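Local coordinates for protein response regulator receiver modulated diguanylate cyclase with PAS/PAC sensor (Desulfovibrio desulfuricans subsp. desulfuricans, PDB 3CG0) that probably receives a phosphorylation signal through this CheY-like receiver domain and passes it to a diguanylate cyclase output module that makes the second messenger cyclic di-GMP, at residues Asp17-Ala22 with Val39-Glu44. Sequence-based numbering, arbitrary orientation. Where two conformers were deposited one is given.
Sequences DGRLAA and VFDNGE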
loop_
_atom_site.group_PDB
_atom_site.type_symbol
_atom_site.label_atom_id
_atom_site.label_comp_id
_atom_site.label_asym_id
_atom_site.label_seq_id
_atom_site.Cartn_x
_atom_site.Cartn_y
_atom_site.Cartn_z
ATOM N N ASP C 17 18.622 -30.041 20.025
ATOM C CA ASP C 17 19.263 -31.006 20.935
ATOM C C ASP C 17 20.565 -31.578 20.352
ATOM O O ASP C 17 21.569 -31.668 21.054
ATOM C CB ASP C 17 18.292 -32.143 21.299
ATOM C CG ASP C 17 18.230 -32.417 22.806
ATOM O OD1 ASP C 17 19.260 -32.283 23.509
ATOM O OD2 ASP C 17 17.135 -32.778 23.287
ATOM N N GLY C 18 20.540 -31.959 19.075
ATOM C CA GLY C 18 21.728 -32.486 18.382
ATOM C C GLY C 18 22.800 -31.435 18.142
ATOM O O GLY C 18 22.630 -30.552 17.301
ATOM N N ARG C 19 23.910 -31.545 18.880
ATOM C CA ARG C 19 24.990 -30.536 18.886
ATOM C C ARG C 19 25.688 -30.304 17.545
ATOM O O ARG C 19 26.154 -29.203 17.270
ATOM C CB ARG C 19 26.035 -30.854 19.960
ATOM C CG ARG C 19 25.720 -30.261 21.307
ATOM C CD ARG C 19 26.995 -29.914 22.045
ATOM N NE ARG C 19 26.740 -29.398 23.389
ATOM C CZ ARG C 19 26.660 -30.151 24.484
ATOM N NH1 ARG C 19 26.816 -31.472 24.411
ATOM N NH2 ARG C 19 26.424 -29.578 25.656
ATOM N N LEU C 20 25.754 -31.344 16.725
ATOM C CA LEU C 20 26.324 -31.237 15.392
ATOM C C LEU C 20 25.367 -30.549 14.421
ATOM O O LEU C 20 25.799 -29.797 13.549
ATOM C CB LEU C 20 26.723 -32.619 14.866
ATOM C CG LEU C 20 27.458 -32.684 13.526
ATOM C CD1 LEU C 20 28.785 -31.953 13.610
ATOM C CD2 LEU C 20 27.659 -34.131 13.107
ATOM N N ALA C 21 24.071 -30.823 14.573
ATOM C CA ALA C 21 23.027 -30.198 13.759
ATOM C C ALA C 21 22.932 -28.710 14.059
ATOM O O ALA C 21 22.816 -27.903 13.137
ATOM C CB ALA C 21 21.691 -30.878 14.004
ATOM N N ALA C 22 23.008 -28.357 15.345
ATOM C CA ALA C 22 23.072 -26.967 15.793
ATOM C C ALA C 22 24.233 -26.213 15.174
ATOM O O ALA C 22 24.072 -25.088 14.703
ATOM C CB ALA C 22 23.176 -26.905 17.310
ATOM N N VAL C 39 22.149 -20.440 21.132
ATOM C CA VAL C 39 21.874 -21.830 20.779
ATOM C C VAL C 39 21.579 -22.594 22.076
ATOM O O VAL C 39 22.383 -22.573 23.020
ATOM C CB VAL C 39 23.013 -22.490 19.978
ATOM C CG1 VAL C 39 22.694 -23.958 19.699
ATOM C CG2 VAL C 39 23.221 -21.777 18.646
ATOM N N PHE C 40 20.411 -23.242 22.119
ATOM C CA PHE C 40 19.937 -23.896 23.330
ATOM C C PHE C 40 19.593 -25.345 23.037
ATOM O O PHE C 40 19.161 -25.667 21.932
ATOM C CB PHE C 40 18.719 -23.150 23.875
ATOM C CG PHE C 40 18.979 -21.698 24.165
ATOM C CD1 PHE C 40 19.574 -21.317 25.358
ATOM C CD2 PHE C 40 18.643 -20.716 23.245
ATOM C CE1 PHE C 40 19.833 -19.985 25.642
ATOM C CE2 PHE C 40 18.897 -19.371 23.525
ATOM C CZ PHE C 40 19.494 -19.009 24.720
ATOM N N ASP C 41 19.798 -26.219 24.021
ATOM C CA ASP C 41 19.518 -27.649 23.844
ATOM C C ASP C 41 18.311 -28.118 24.647
ATOM O O ASP C 41 17.707 -29.138 24.334
ATOM C CB ASP C 41 20.760 -28.515 24.125
ATOM C CG ASP C 41 21.237 -28.447 25.583
ATOM O OD1 ASP C 41 22.060 -29.308 25.955
ATOM O OD2 ASP C 41 20.820 -27.549 26.350
ATOM N N ASN C 42 17.987 -27.378 25.697
ATOM C CA ASN C 42 16.739 -27.566 26.412
ATOM C C ASN C 42 15.874 -26.318 26.257
ATOM O O ASN C 42 16.382 -25.190 26.260
ATOM C CB ASN C 42 16.980 -27.936 27.890
ATOM C CG ASN C 42 17.079 -26.730 28.800
ATOM O OD1 ASN C 42 16.255 -26.549 29.694
ATOM N ND2 ASN C 42 18.081 -25.889 28.567
ATOM N N GLY C 43 14.571 -26.532 26.110
ATOM C CA GLY C 43 13.639 -25.452 25.823
ATOM C C GLY C 43 13.383 -24.423 26.909
ATOM O O GLY C 43 13.156 -23.247 26.599
ATOM N N GLU C 44 13.420 -24.857 28.172
ATOM C CA GLU C 44 13.144 -23.978 29.318
ATOM C C GLU C 44 14.067 -22.763 29.411
ATOM O O GLU C 44 13.602 -21.646 29.668
ATOM C CB GLU C 44 13.173 -24.762 30.634
ATOM C CG GLU C 44 11.797 -25.186 31.125
ATOM C CD GLU C 44 11.828 -25.992 32.425
ATOM O OE1 GLU C 44 12.896 -26.536 32.791
ATOM O OE2 GLU C 44 10.768 -26.084 33.081
#
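The backbones of Asp-17 and Asp-41 come close, 4.4 Å between CA atoms, and diverge toward Ala-22 and Val-39, whose CA atoms lie 7.3 Å apart. Asp-17 was modelled in two conformers. In the one described here its carboxylate sits by the peptide carbonyl of Asp-41, with OD1 3.6 Å from Asp-41 O. Both are acceptors, and no hydrogen bond forms between them. In this conformer the two carboxylate planes are turned 70° to each other. Arg-19 NH2 lies 4.4 Å from Asp-41 OD1, too far for a salt bridge. The oxygen stands well out of the guanidinium plane, so the attraction is one of charge alone. Asp-41 CG lies between its backbone N and carbonyl carbon (chi1 65°), which brings the carboxylate to the side where Arg-19 extends. Deeper in, Ala-22 CB packs on Val-39 CG1 at 3.8 Å. The valine holds CG1 anti to its backbone N (chi1 177°), and this methyl meets the helix.

Gly-18 is the N-cap of helix 19-32, and its O accepts a hydrogen bond from Ala-22 N in the first turn. The contact joins the turns after strands 11-15 and 35-40, at the C-terminal ends of these parallel strands. Receiver domains have their acidic pocket at this end. Asp-61 is the predicted phosphorylation site, unmodified here, and Glu-16 and Asp-17 are probably the acidic pair. Phe-40 makes backbone hydrogen bonds with Ile-14 and Glu-16, joining the edge strand 35-40 to strand 11-15. Its CB points away from segment 17-22, and its side chain packs on Glu-45, Ala-46 and Cys-49 of helix 43-53, while Val-39 faces helix 19-32.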